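Side-chain contact in glucose 1-dehydrogenase (Haloferax mediterranei, PDB 2B5W), which oxidises D-glucose and several other aldoses with NADP(+), or less readily NAD(+), as electron acceptor, using a catalytic zinc ion: residues V84-R89 and E307-A312. The protein carries 1 engineered substitution. Numbering follows the deposited sequence.
Sequences VPTVRR and EHFEAA
F309 reaches from helix 306-318 to V84, P85 and T86, and shows how one aromatic ring can tie a helix to a strand end from a distant part of the chain. H308, just before it on the helix, turns elsewhere and hydrogen-bonds through NE2 to E160. F309 has CG beside its backbone N and anti to the carbonyl carbon (chi1 -74°), a setting that sends the far rim of the ring to the end of strand 82-85. There V84 comes in at the ring edge, near its plane, with CG1 3.7 Å from F309 CD2. Over one face lies T86 CG2, a CH-pi contact 4.2 Å from the F309 ring centroid and displaced toward the rim, while T86 CA sits 3.7 Å from F309 CZ. Between these two, P85 turns its proline ring away and offers only its backbone: P85 O stands 3.5 Å from F309 CE2, a buried carbonyl without a hydrogen-bond partner.

T86 is held from behind. R89 NH1 donates to T86 OG1 at 3.0 Å, tilted from the guanidinium plane, and to R88 O at 2.8 Å; NH1 and NH2 each add a weak bond to T86 O. The hydroxyl thus faces the arginine and the methyl faces the phenylalanine. Further along the helix, A312 packs on I152 of helix 149-164, which F309 also touches through S153. The ring lies about 4 Å from the side chain of E150, known to bind the catalytic zinc and the substrate. This is packing within the catalytic domain of a zinc-containing alcohol dehydrogenase, between the end of strand 82-85 and the helix that follows the last Rossmann strand, close to the active site.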
loop_
_atom_site.group_PDB
_atom_site.type_symbol
_atom_site.label_atom_id
_atom_site.label_comp_id
_atom_site.label_asym_id
_atom_site.label_seq_id
_atom_site.Cartn_x
_atom_site.Cartn_y
_atom_site.Cartn_z
ATOM N N VAL A 84 2.442 -29.208 -9.970
ATOM C CA VAL A 84 3.156 -27.999 -10.297
ATOM C C VAL A 84 4.038 -27.639 -9.106
ATOM O O VAL A 84 3.545 -27.488 -7.984
ATOM C CB VAL A 84 2.157 -26.838 -10.580
ATOM C CG1 VAL A 84 2.879 -25.551 -10.719
ATOM C CG2 VAL A 84 1.321 -27.152 -11.826
ATOM N N PRO A 85 5.332 -27.455 -9.323
ATOM C CA PRO A 85 6.222 -27.044 -8.226
ATOM C C PRO A 85 6.187 -25.543 -7.974
ATOM O O PRO A 85 6.125 -24.730 -8.924
ATOM C CB PRO A 85 7.627 -27.436 -8.759
ATOM C CG PRO A 85 7.497 -27.260 -10.240
ATOM C CD PRO A 85 6.064 -27.659 -10.595
ATOM N N THR A 86 6.340 -25.151 -6.705
ATOM C CA THR A 86 6.616 -23.757 -6.399
ATOM C C THR A 86 8.080 -23.487 -6.781
ATOM O O THR A 86 8.840 -24.407 -7.121
ATOM C CB THR A 86 6.397 -23.415 -4.928
ATOM O OG1 THR A 86 7.356 -24.161 -4.156
ATOM C CG2 THR A 86 5.020 -23.824 -4.452
ATOM N N VAL A 87 8.435 -22.235 -6.745
ATOM C CA VAL A 87 9.711 -21.764 -7.259
ATOM C C VAL A 87 10.791 -21.591 -6.201
ATOM O O VAL A 87 11.966 -21.866 -6.461
ATOM C CB VAL A 87 9.486 -20.449 -8.011
ATOM C CG1 VAL A 87 10.783 -19.934 -8.608
ATOM C CG2 VAL A 87 8.467 -20.662 -9.158
ATOM N N ARG A 88 10.426 -21.159 -4.984
ATOM C CA ARG A 88 11.468 -20.836 -4.025
ATOM C C ARG A 88 11.881 -22.004 -3.179
ATOM O O ARG A 88 11.072 -22.817 -2.749
ATOM C CB ARG A 88 11.045 -19.666 -3.140
ATOM C CG ARG A 88 11.123 -18.353 -3.840
ATOM C CD ARG A 88 10.814 -17.128 -3.015
ATOM N NE ARG A 88 11.006 -15.906 -3.799
ATOM C CZ ARG A 88 11.004 -14.687 -3.283
ATOM N NH1 ARG A 88 10.807 -14.516 -1.985
ATOM N NH2 ARG A 88 11.247 -13.631 -4.054
ATOM N N ARG A 89 13.187 -22.072 -2.966
ATOM C CA ARG A 89 13.820 -23.104 -2.134
ATOM C C ARG A 89 14.801 -22.415 -1.195
ATOM O O ARG A 89 15.303 -21.320 -1.479
ATOM C CB ARG A 89 14.539 -24.128 -3.004
ATOM C CG ARG A 89 13.619 -24.874 -3.949
ATOM C CD ARG A 89 12.702 -25.890 -3.296
ATOM N NE ARG A 89 11.894 -26.594 -4.276
ATOM C CZ ARG A 89 10.743 -26.118 -4.780
ATOM N NH1 ARG A 89 10.235 -24.983 -4.375
ATOM N NH2 ARG A 89 10.110 -26.809 -5.687
ATOM N N GLU A 307 -0.937 -21.679 -1.409
ATOM C CA GLU A 307 -2.353 -21.286 -1.465
ATOM C C GLU A 307 -2.695 -20.565 -2.765
ATOM O O GLU A 307 -3.829 -20.640 -3.236
ATOM C CB GLU A 307 -2.691 -20.373 -0.295
ATOM C CG GLU A 307 -2.677 -21.060 1.051
ATOM C CD GLU A 307 -3.043 -20.107 2.193
ATOM O OE1 GLU A 307 -3.576 -18.988 1.922
ATOM O OE2 GLU A 307 -2.788 -20.479 3.361
ATOM N N HIS A 308 -1.730 -19.836 -3.305
ATOM C CA HIS A 308 -1.955 -19.098 -4.551
ATOM C C HIS A 308 -1.997 -20.031 -5.741
ATOM O O HIS A 308 -2.748 -19.800 -6.697
ATOM C CB HIS A 308 -0.849 -18.060 -4.759
ATOM C CG HIS A 308 -0.670 -17.145 -3.603
ATOM N ND1 HIS A 308 0.510 -17.042 -2.889
ATOM C CD2 HIS A 308 -1.568 -16.341 -2.978
ATOM C CE1 HIS A 308 0.327 -16.186 -1.894
ATOM N NE2 HIS A 308 -0.922 -15.743 -1.932
ATOM N N PHE A 309 -1.197 -21.092 -5.703
ATOM C CA PHE A 309 -1.224 -22.117 -6.744
ATOM C C PHE A 309 -2.559 -22.879 -6.689
ATOM O O PHE A 309 -3.165 -23.159 -7.714
ATOM C CB PHE A 309 -0.057 -23.135 -6.608
ATOM C CG PHE A 309 1.303 -22.617 -7.013
ATOM C CD1 PHE A 309 1.935 -21.599 -6.305
ATOM C CD2 PHE A 309 1.973 -23.161 -8.111
ATOM C CE1 PHE A 309 3.172 -21.088 -6.663
ATOM C CE2 PHE A 309 3.267 -22.686 -8.452
ATOM C CZ PHE A 309 3.855 -21.637 -7.757
ATOM N N GLU A 310 -3.064 -23.179 -5.489
ATOM C CA GLU A 310 -4.388 -23.802 -5.375
ATOM C C GLU A 310 -5.507 -22.902 -5.918
ATOM O O GLU A 310 -6.359 -23.346 -6.675
ATOM C CB GLU A 310 -4.677 -24.216 -3.919
ATOM C CG GLU A 310 -3.807 -25.346 -3.410
ATOM C CD GLU A 310 -4.031 -25.635 -1.905
ATOM O OE1 GLU A 310 -4.862 -24.994 -1.260
ATOM O OE2 GLU A 310 -3.287 -26.473 -1.404
ATOM N N ALA A 311 -5.452 -21.612 -5.569
ATOM C CA ALA A 311 -6.424 -20.637 -6.018
ATOM C C ALA A 311 -6.379 -20.550 -7.533
ATOM O O ALA A 311 -7.417 -20.486 -8.182
ATOM C CB ALA A 311 -6.178 -19.304 -5.402
ATOM N N ALA A 312 -5.170 -20.602 -8.092
ATOM C CA ALA A 312 -5.005 -20.589 -9.563
ATOM C C ALA A 312 -5.749 -21.688 -10.268
ATOM O O ALA A 312 -6.249 -21.474 -11.378
ATOM C CB ALA A 312 -3.508 -20.647 -9.944
#